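Local coordinates for protein cystatin-2 (Ornithodoros moubata, PDB 3L0R) that inhibits cysteine proteinases with broad specificity for mammalian cathepsins, including cathepsins L, S, B, C and H, and does not inhibit human legumain, at residues A[8-13]-A[44-49]; A[20-25]-A[35-40]; A[53-58]-A[87-92]. All coordinates share one frame; numbering follows the deposited sequence.

Contact 1: residues A[8-13]-A[44-49]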
loop_
_atom_site.group_PDB
_atom_site.type_symbol
_atom_site.label_atom_id
_atom_site.label_comp_id
_atom_site.label_asym_id
_atom_site.label_seq_id
_atom_site.Cartn_x
_atom_site.Cartn_y
_atom_site.Cartn_z
ATOM N N THR A 8 -16.480 3.454 -3.846
ATOM C CA THR A 8 -16.867 2.416 -4.804
ATOM C C THR A 8 -15.954 1.200 -4.697
ATOM O O THR A 8 -14.740 1.302 -4.862
ATOM C CB THR A 8 -16.914 2.978 -6.224
ATOM O OG1 THR A 8 -17.872 4.040 -6.247
ATOM C CG2 THR A 8 -17.316 1.914 -7.246
ATOM N N ARG A 9 -16.533 0.049 -4.397
ATOM C CA ARG A 9 -15.726 -1.161 -4.261
ATOM C C ARG A 9 -15.238 -1.667 -5.625
ATOM O O ARG A 9 -16.005 -1.735 -6.589
ATOM C CB ARG A 9 -16.447 -2.266 -3.468
ATOM C CG ARG A 9 -15.495 -3.385 -3.059
ATOM C CD ARG A 9 -16.030 -4.224 -1.915
ATOM N NE ARG A 9 -15.789 -3.596 -0.623
ATOM C CZ ARG A 9 -16.735 -2.962 0.065
ATOM N NH1 ARG A 9 -17.973 -2.893 -0.422
ATOM N NH2 ARG A 9 -16.453 -2.397 1.238
ATOM N N GLN A 10 -13.946 -1.995 -5.676
ATOM C CA GLN A 10 -13.265 -2.440 -6.885
ATOM C C GLN A 10 -12.854 -3.907 -6.797
ATOM O O GLN A 10 -12.823 -4.522 -5.702
ATOM C CB GLN A 10 -12.013 -1.588 -7.112
ATOM C CG GLN A 10 -12.267 -0.077 -7.156
ATOM C CD GLN A 10 -13.163 0.341 -8.312
ATOM O OE1 GLN A 10 -13.163 -0.293 -9.371
ATOM N NE2 GLN A 10 -13.926 1.414 -8.116
ATOM N N ASP A 11 -12.532 -4.465 -7.958
ATOM C CA ASP A 11 -11.855 -5.754 -8.031
ATOM C C ASP A 11 -10.428 -5.579 -7.499
ATOM O O ASP A 11 -9.623 -4.850 -8.105
ATOM C CB ASP A 11 -11.840 -6.255 -9.474
ATOM C CG ASP A 11 -11.046 -7.528 -9.641
ATOM O OD1 ASP A 11 -10.491 -8.048 -8.657
ATOM O OD2 ASP A 11 -10.973 -8.014 -10.778
ATOM N N PRO A 12 -10.104 -6.233 -6.364
ATOM C CA PRO A 12 -8.831 -5.930 -5.685
ATOM C C PRO A 12 -7.596 -6.568 -6.358
ATOM O O PRO A 12 -6.467 -6.296 -5.934
ATOM C CB PRO A 12 -9.037 -6.545 -4.307
ATOM C CG PRO A 12 -9.890 -7.764 -4.606
ATOM C CD PRO A 12 -10.860 -7.288 -5.658
ATOM N N THR A 13 -7.805 -7.402 -7.378
ATOM C CA THR A 13 -6.711 -8.146 -7.996
ATOM C C THR A 13 -6.074 -7.359 -9.132
ATOM O O THR A 13 -5.142 -7.851 -9.783
ATOM C CB THR A 13 -7.168 -9.507 -8.579
ATOM O OG1 THR A 13 -8.123 -9.278 -9.619
ATOM C CG2 THR A 13 -7.773 -10.430 -7.491
ATOM N N VAL A 44 -10.387 -3.291 -2.127
ATOM C CA VAL A 44 -10.123 -1.949 -2.687
ATOM C C VAL A 44 -11.407 -1.115 -2.862
ATOM O O VAL A 44 -12.412 -1.600 -3.362
ATOM C CB VAL A 44 -9.359 -2.015 -4.050
ATOM C CG1 VAL A 44 -9.142 -0.610 -4.638
ATOM C CG2 VAL A 44 -8.031 -2.725 -3.885
ATOM N N GLU A 45 -11.346 0.143 -2.439
ATOM C CA GLU A 45 -12.441 1.084 -2.586
ATOM C C GLU A 45 -11.865 2.406 -3.041
ATOM O O GLU A 45 -10.816 2.849 -2.544
ATOM C CB GLU A 45 -13.198 1.284 -1.272
ATOM C CG GLU A 45 -13.990 0.073 -0.826
ATOM C CD GLU A 45 -14.257 0.094 0.668
ATOM O OE1 GLU A 45 -13.326 -0.291 1.448
ATOM O OE2 GLU A 45 -15.396 0.485 1.047
ATOM N N THR A 46 -12.550 3.032 -3.996
ATOM C CA THR A 46 -12.102 4.315 -4.540
ATOM C C THR A 46 -13.148 5.376 -4.305
ATOM O O THR A 46 -14.344 5.075 -4.208
ATOM C CB THR A 46 -11.756 4.211 -6.041
ATOM O OG1 THR A 46 -12.883 3.686 -6.777
ATOM C CG2 THR A 46 -10.561 3.294 -6.218
ATOM N N GLN A 47 -12.695 6.614 -4.192
ATOM C CA GLN A 47 -13.575 7.729 -3.929
ATOM C C GLN A 47 -13.088 8.881 -4.784
ATOM O O GLN A 47 -11.899 9.222 -4.752
ATOM C CB GLN A 47 -13.522 8.117 -2.448
ATOM C CG GLN A 47 -14.456 9.270 -2.049
ATOM C CD GLN A 47 -14.277 9.682 -0.601
ATOM O OE1 GLN A 47 -13.164 9.975 -0.161
ATOM N NE2 GLN A 47 -15.371 9.701 0.152
ATOM N N VAL A 48 -14.010 9.480 -5.530
ATOM C CA VAL A 48 -13.719 10.630 -6.370
ATOM C C VAL A 48 -13.821 11.912 -5.547
ATOM O O VAL A 48 -14.899 12.278 -5.090
ATOM C CB VAL A 48 -14.716 10.716 -7.569
ATOM C CG1 VAL A 48 -14.438 11.961 -8.452
ATOM C CG2 VAL A 48 -14.713 9.416 -8.372
ATOM N N VAL A 49 -12.685 12.585 -5.385
ATOM C CA VAL A 49 -12.601 13.904 -4.745
ATOM C C VAL A 49 -11.904 14.876 -5.729
ATOM O O VAL A 49 -12.091 14.751 -6.946
ATOM C CB VAL A 49 -11.889 13.804 -3.364
ATOM C CG1 VAL A 49 -12.821 13.170 -2.311
ATOM C CG2 VAL A 49 -10.567 13.015 -3.489
HETATM O O HOH W 1 -12.422 -4.891 -3.003
#

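Contact 2: residues A[20-25]-A[35-40]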
loop_
_atom_site.group_PDB
_atom_site.type_symbol
_atom_site.label_atom_id
_atom_site.label_comp_id
_atom_site.label_asym_id
_atom_site.label_seq_id
_atom_site.Cartn_x
_atom_site.Cartn_y
_atom_site.Cartn_z
ATOM N N LEU A 20 -0.005 0.444 -6.036
ATOM C CA LEU A 20 -0.299 1.455 -5.026
ATOM C C LEU A 20 -0.025 0.940 -3.606
ATOM O O LEU A 20 0.441 1.689 -2.741
ATOM C CB LEU A 20 -1.748 1.946 -5.169
ATOM C CG LEU A 20 -2.054 2.920 -6.310
ATOM C CD1 LEU A 20 -3.532 2.860 -6.650
ATOM C CD2 LEU A 20 -1.671 4.355 -6.002
ATOM N N ALA A 21 -0.323 -0.341 -3.388
ATOM C CA ALA A 21 -0.100 -1.008 -2.110
ATOM C C ALA A 21 1.381 -1.023 -1.770
ATOM O O ALA A 21 1.767 -0.724 -0.634
ATOM C CB ALA A 21 -0.672 -2.408 -2.120
ATOM N N HIS A 22 2.215 -1.319 -2.753
ATOM C CA HIS A 22 3.643 -1.273 -2.562
ATOM C C HIS A 22 4.126 0.133 -2.272
ATOM O O HIS A 22 4.984 0.335 -1.409
ATOM C CB HIS A 22 4.348 -1.821 -3.796
ATOM C CG HIS A 22 4.415 -3.318 -3.832
ATOM N ND1 HIS A 22 5.207 -4.045 -2.973
ATOM C CD2 HIS A 22 3.798 -4.219 -4.629
ATOM C CE1 HIS A 22 5.080 -5.332 -3.245
ATOM N NE2 HIS A 22 4.232 -5.463 -4.248
ATOM N N PHE A 23 3.584 1.106 -2.996
ATOM C CA PHE A 23 3.931 2.504 -2.781
ATOM C C PHE A 23 3.672 2.889 -1.330
ATOM O O PHE A 23 4.511 3.493 -0.683
ATOM C CB PHE A 23 3.150 3.442 -3.726
ATOM C CG PHE A 23 3.174 4.879 -3.286
ATOM C CD1 PHE A 23 4.314 5.672 -3.500
ATOM C CD2 PHE A 23 2.081 5.436 -2.615
ATOM C CE1 PHE A 23 4.346 6.993 -3.069
ATOM C CE2 PHE A 23 2.112 6.752 -2.169
ATOM C CZ PHE A 23 3.242 7.537 -2.402
ATOM N N ALA A 24 2.509 2.518 -0.824
ATOM C CA ALA A 24 2.104 2.911 0.519
ATOM C C ALA A 24 2.913 2.173 1.589
ATOM O O ALA A 24 3.254 2.746 2.636
ATOM C CB ALA A 24 0.610 2.667 0.706
ATOM N N THR A 25 3.221 0.909 1.321
ATOM C CA THR A 25 3.908 0.063 2.288
ATOM C C THR A 25 5.402 0.388 2.371
ATOM O O THR A 25 5.976 0.468 3.471
ATOM C CB THR A 25 3.669 -1.425 1.954
ATOM O OG1 THR A 25 2.268 -1.699 2.099
ATOM C CG2 THR A 25 4.447 -2.352 2.876
ATOM N N TYR A 35 12.215 -2.883 5.326
ATOM C CA TYR A 35 10.976 -2.537 4.673
ATOM C C TYR A 35 9.973 -3.641 4.922
ATOM O O TYR A 35 10.320 -4.837 4.905
ATOM C CB TYR A 35 11.157 -2.367 3.163
ATOM C CG TYR A 35 11.934 -1.139 2.750
ATOM C CD1 TYR A 35 11.337 0.123 2.749
ATOM C CD2 TYR A 35 13.259 -1.247 2.322
ATOM C CE1 TYR A 35 12.067 1.281 2.342
ATOM C CE2 TYR A 35 13.989 -0.119 1.921
ATOM C CZ TYR A 35 13.390 1.137 1.936
ATOM O OH TYR A 35 14.116 2.225 1.529
ATOM N N ASP A 36 8.731 -3.240 5.165
ATOM C CA ASP A 36 7.617 -4.173 5.064
ATOM C C ASP A 36 7.246 -4.252 3.593
ATOM O O ASP A 36 7.523 -3.321 2.807
ATOM C CB ASP A 36 6.408 -3.703 5.881
ATOM C CG ASP A 36 6.638 -3.774 7.378
ATOM O OD1 ASP A 36 7.332 -4.696 7.872
ATOM O OD2 ASP A 36 6.100 -2.890 8.071
ATOM N N THR A 37 6.616 -5.354 3.212
ATOM C CA THR A 37 6.152 -5.490 1.841
ATOM C C THR A 37 4.733 -6.053 1.786
ATOM O O THR A 37 4.175 -6.490 2.797
ATOM C CB THR A 37 7.145 -6.342 0.984
ATOM O OG1 THR A 37 6.759 -6.282 -0.394
ATOM C CG2 THR A 37 7.184 -7.805 1.464
ATOM N N VAL A 38 4.173 -6.053 0.587
ATOM C CA VAL A 38 2.837 -6.549 0.364
ATOM C C VAL A 38 2.835 -8.047 0.066
ATOM O O VAL A 38 3.588 -8.521 -0.779
ATOM C CB VAL A 38 2.147 -5.775 -0.773
ATOM C CG1 VAL A 38 0.726 -6.302 -0.999
ATOM C CG2 VAL A 38 2.108 -4.315 -0.448
ATOM N N VAL A 39 1.968 -8.776 0.766
ATOM C CA VAL A 39 1.725 -10.169 0.514
ATOM C C VAL A 39 0.464 -10.271 -0.330
ATOM O O VAL A 39 0.433 -10.995 -1.323
ATOM C CB VAL A 39 1.547 -10.949 1.842
ATOM C CG1 VAL A 39 1.159 -12.419 1.596
ATOM C CG2 VAL A 39 2.825 -10.894 2.655
ATOM N N THR A 40 -0.583 -9.548 0.055
ATOM C CA THR A 40 -1.852 -9.633 -0.669
ATOM C C THR A 40 -2.688 -8.359 -0.569
ATOM O O THR A 40 -2.585 -7.623 0.398
ATOM C CB THR A 40 -2.654 -10.936 -0.300
ATOM O OG1 THR A 40 -4.048 -10.738 -0.498
ATOM C CG2 THR A 40 -2.449 -11.328 1.136
HETATM O O HOH W 2 7.981 -0.555 4.995
#

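Contact 3: residues A[53-58]-A[87-92]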
loop_
_atom_site.group_PDB
_atom_site.type_symbol
_atom_site.label_atom_id
_atom_site.label_comp_id
_atom_site.label_asym_id
_atom_site.label_seq_id
_atom_site.Cartn_x
_atom_site.Cartn_y
_atom_site.Cartn_z
ATOM N N ASN A 53 -9.195 9.063 -4.083
ATOM C CA ASN A 53 -8.780 8.325 -2.907
ATOM C C ASN A 53 -8.819 6.835 -3.179
ATOM O O ASN A 53 -9.791 6.335 -3.756
ATOM C CB ASN A 53 -9.677 8.633 -1.720
ATOM C CG ASN A 53 -9.377 9.958 -1.108
ATOM O OD1 ASN A 53 -8.212 10.361 -0.999
ATOM N ND2 ASN A 53 -10.426 10.663 -0.698
ATOM N N TYR A 54 -7.753 6.138 -2.779
ATOM C CA TYR A 54 -7.688 4.663 -2.868
ATOM C C TYR A 54 -7.579 4.149 -1.469
ATOM O O TYR A 54 -6.659 4.530 -0.733
ATOM C CB TYR A 54 -6.489 4.195 -3.683
ATOM C CG TYR A 54 -6.555 4.656 -5.124
ATOM C CD1 TYR A 54 -7.117 3.837 -6.110
ATOM C CD2 TYR A 54 -6.082 5.928 -5.502
ATOM C CE1 TYR A 54 -7.194 4.254 -7.442
ATOM C CE2 TYR A 54 -6.150 6.350 -6.808
ATOM C CZ TYR A 54 -6.710 5.514 -7.771
ATOM O OH TYR A 54 -6.787 5.925 -9.068
ATOM N N LYS A 55 -8.566 3.338 -1.088
ATOM C CA LYS A 55 -8.564 2.638 0.189
ATOM C C LYS A 55 -8.253 1.129 -0.003
ATOM O O LYS A 55 -9.070 0.349 -0.506
ATOM C CB LYS A 55 -9.873 2.891 0.937
ATOM C CG LYS A 55 -10.001 2.107 2.244
ATOM C CD LYS A 55 -10.607 2.940 3.333
ATOM C CE LYS A 55 -12.090 3.072 3.171
ATOM N NZ LYS A 55 -12.590 4.183 4.004
ATOM N N LEU A 56 -7.052 0.737 0.410
ATOM C CA LEU A 56 -6.584 -0.624 0.223
ATOM C C LEU A 56 -6.448 -1.360 1.548
ATOM O O LEU A 56 -5.747 -0.896 2.466
ATOM C CB LEU A 56 -5.246 -0.629 -0.522
ATOM C CG LEU A 56 -5.052 0.449 -1.607
ATOM C CD1 LEU A 56 -3.592 0.569 -1.965
ATOM C CD2 LEU A 56 -5.911 0.185 -2.867
ATOM N N THR A 57 -7.160 -2.481 1.643
ATOM C CA THR A 57 -7.035 -3.421 2.719
ATOM C C THR A 57 -6.063 -4.499 2.203
ATOM O O THR A 57 -6.319 -5.196 1.208
ATOM C CB THR A 57 -8.419 -4.007 3.111
ATOM O OG1 THR A 57 -9.341 -2.936 3.334
ATOM C CG2 THR A 57 -8.342 -4.843 4.384
ATOM N N ILE A 58 -4.917 -4.578 2.866
ATOM C CA ILE A 58 -3.805 -5.399 2.411
ATOM C C ILE A 58 -3.219 -6.208 3.550
ATOM O O ILE A 58 -3.367 -5.851 4.728
ATOM C CB ILE A 58 -2.676 -4.545 1.785
ATOM C CG1 ILE A 58 -1.886 -3.819 2.879
ATOM C CG2 ILE A 58 -3.256 -3.565 0.712
ATOM C CD1 ILE A 58 -1.202 -2.523 2.434
ATOM N N THR A 87 -2.623 -7.284 8.728
ATOM C CA THR A 87 -3.637 -6.667 7.918
ATOM C C THR A 87 -3.641 -5.177 8.188
ATOM O O THR A 87 -3.732 -4.757 9.341
ATOM C CB THR A 87 -4.996 -7.315 8.219
ATOM O OG1 THR A 87 -4.917 -8.703 7.878
ATOM C CG2 THR A 87 -6.119 -6.660 7.436
ATOM N N CYS A 88 -3.521 -4.385 7.125
ATOM C CA CYS A 88 -3.529 -2.942 7.239
ATOM C C CYS A 88 -4.523 -2.335 6.268
ATOM O O CYS A 88 -4.885 -2.952 5.261
ATOM C CB CYS A 88 -2.146 -2.344 6.953
ATOM S SG CYS A 88 -0.787 -3.064 7.866
ATOM N N VAL A 89 -4.937 -1.106 6.574
ATOM C CA VAL A 89 -5.754 -0.310 5.675
ATOM C C VAL A 89 -4.958 0.945 5.312
ATOM O O VAL A 89 -4.598 1.748 6.193
ATOM C CB VAL A 89 -7.146 0.054 6.290
ATOM C CG1 VAL A 89 -7.948 0.934 5.337
ATOM C CG2 VAL A 89 -7.935 -1.200 6.611
ATOM N N ALA A 90 -4.669 1.086 4.014
ATOM C CA ALA A 90 -3.948 2.241 3.491
ATOM C C ALA A 90 -4.853 3.110 2.622
ATOM O O ALA A 90 -5.553 2.609 1.728
ATOM C CB ALA A 90 -2.719 1.795 2.702
ATOM N N VAL A 91 -4.838 4.414 2.901
ATOM C CA VAL A 91 -5.509 5.393 2.059
ATOM C C VAL A 91 -4.458 6.264 1.377
ATOM O O VAL A 91 -3.631 6.906 2.047
ATOM C CB VAL A 91 -6.540 6.255 2.824
ATOM C CG1 VAL A 91 -7.255 7.216 1.861
ATOM C CG2 VAL A 91 -7.562 5.377 3.558
ATOM N N ILE A 92 -4.497 6.223 0.040
ATOM C CA ILE A 92 -3.667 7.031 -0.851
ATOM C C ILE A 92 -4.539 8.053 -1.555
ATOM O O ILE A 92 -5.552 7.702 -2.178
ATOM C CB ILE A 92 -2.936 6.182 -1.953
ATOM C CG1 ILE A 92 -1.976 5.184 -1.332
ATOM C CG2 ILE A 92 -2.158 7.080 -2.942
ATOM C CD1 ILE A 92 -2.504 3.816 -1.290
#

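Contact 1: residues A[8-13]-A[44-49]
A chi1 of -167° swings CG of Arg-9 away from its own N, and the bend at chi3 turns the guanidinium alongside Glu-45, whose chain runs on extended; the two side chains lie side by side on one face of the cystatin sheet. Here edge strand 8-10 pairs antiparallel with strand 34-48, and residues 44-49 lead into the QxVxG signature that starts at Gln-47, the hairpin loop that, as in other cystatins, probably enters the proteinase active-site cleft. NH2 of Arg-9 stands 3.1 Å from OE2 of Glu-45, but the oxygen lies well out of the guanidinium plane, making the salt bridge one of charge alone, with CG of Glu-45 over a guanidinium face. The same NH2 also pairs with Glu-43. Thr-8 and Thr-46 exchange two backbone bonds that fix the register, Thr-8 N to Thr-46 O being 2.7 Å; Gln-10 N also bonds to Val-44 O. On the other face, Val-44 meets CB of Gln-10 through CG1, while its CG2 packs against CB of Pro-12, in the following loop, 4.0 Å away. A water links Gln-10 O to Val-44 N. Gln-10 crosses Thr-46 at about a right angle, and its NE2 gives a weak 2.8 Å bond to Thr-46 OG1.

Contact 2: residues A[20-25]-A[35-40]
Ala-21 O, which lies 3.6 Å from CG2 of Val-38 across the contact, is gripped by two donors of Thr-25, the backbone N and OG1, arriving from opposite faces of the carbonyl plane. The OG1 bond measures 2.9 Å to Ala-21 O and supplements the regular helical bond. The contact is the helix-on-sheet packing of the cystatin fold: residues 20-25 of the helix and 35-38 of the strand run nearly antiparallel, their directions 164° apart. Val-38 carries most of the packing from the strand: its CG2 enters between Ala-21 and Thr-25, 3.8 Å from Ala-21 CB, while its CB sits over one face of the His-22 ring, offset toward the rim, in a CH-pi contact. Thr-37 OG1 lies at the ring's edge, near its plane, 3.4 Å from His-22 CE1. Tyr-72 OH bonds to both His-22 ND1 and Thr-37 OG1, joining the two side chains from outside.

With chi1 -64°, Thr-25 turns OG1 back to the helix and sends CG2 to the strand, where it comes 3.2 Å from Asp-36 O. An alanine here would remove both branches, so that Ala-21 O would probably lose its second donor, Tyr-106 OH its hydroxyl partner, and Asp-36 the methyl packed against it. At the helix end, water 2 spans Thr-25 O and Asp-36 N, 2.7 Å from Thr-25 O. No direct hydrogen bond joins the segments, which suggests that van der Waals and CH-pi contacts, with the water and Tyr-72 OH as polar bridges, carry most of the join.

Contact 3: residues A[53-58]-A[87-92]
Lys-55 lays its aliphatic chain obliquely across Val-89 and Val-91, so that CD is 3.9 Å from Val-89 CG1 and equally near Val-91 CG2. With CG anti to the backbone N (chi1 176°) and bends at chi2 and chi3, CG and CD pass over the two valines, and the chain then leads its ammonium off the sheet, where it makes a cation-pi contact with Trp-7. Thr-57 shares this face: its side chain runs beside Val-89, pointing the same way, and crosses Thr-87, whose CG2 is 4.2 Å from Thr-57 CG2.

The opposite face carries Tyr-54, Leu-56, Ile-58, Cys-88, Ala-90 and Ile-92, all buried. Leu-56 and Ile-92 meet at an angle through their delta methyls, CD1 to CD1 at 3.5 Å. Toward one end Ile-58 turns CG1 to Cys-88 CB, 4.3 Å away; toward the other, the ring of Tyr-54 has Ile-92 O at its edge, near its plane.

These two inner strands of the cystatin sheet illustrate how regular antiparallel pairing sorts residues onto two faces. Six backbone bonds, exchanged in both directions by Tyr-54 with Ile-92, Leu-56 with Ala-90 and Ile-58 with Cys-88, set the register. Leu-56 N to Ala-90 O is 2.7 Å and nearly straight, at 174°.

The buried face is covered by helix 15-25, whose Leu-20 touches Tyr-54 and Leu-56 and whose Thr-25 touches Ile-58. Strand 34-48 flanks residues 53-58, and on the far side strand 100-108 supplies Tyr-106 and the Cys-108 that forms a disulfide with Cys-88.

The three contacts show one antiparallel sheet wrapped on one helix. Strand 34-48 serves contacts 1 and 2, whose centres lie about 17 Å apart; contact 2 is nested within the chain loop that contact 1 closes. Contact 1 holds the start of the QxVxG loop, which probably enters the target proteinase's cleft. Contact 3 is centred about 10 Å from each. It adjoins contact 1 through probable backbone hydrogen bonds, including Glu-45 O to Lys-55 N at 2.7 Å, and through Thr-46 CG2 packed 3.5 Å from Tyr-54 CD1. Toward contact 2 the touch is helix on sheet, with Ala-21 N 3.7 Å from Leu-56 CD1. A glycerol, probably from the crystallisation liquor, lies about 4 Å from the side chain of Tyr-54.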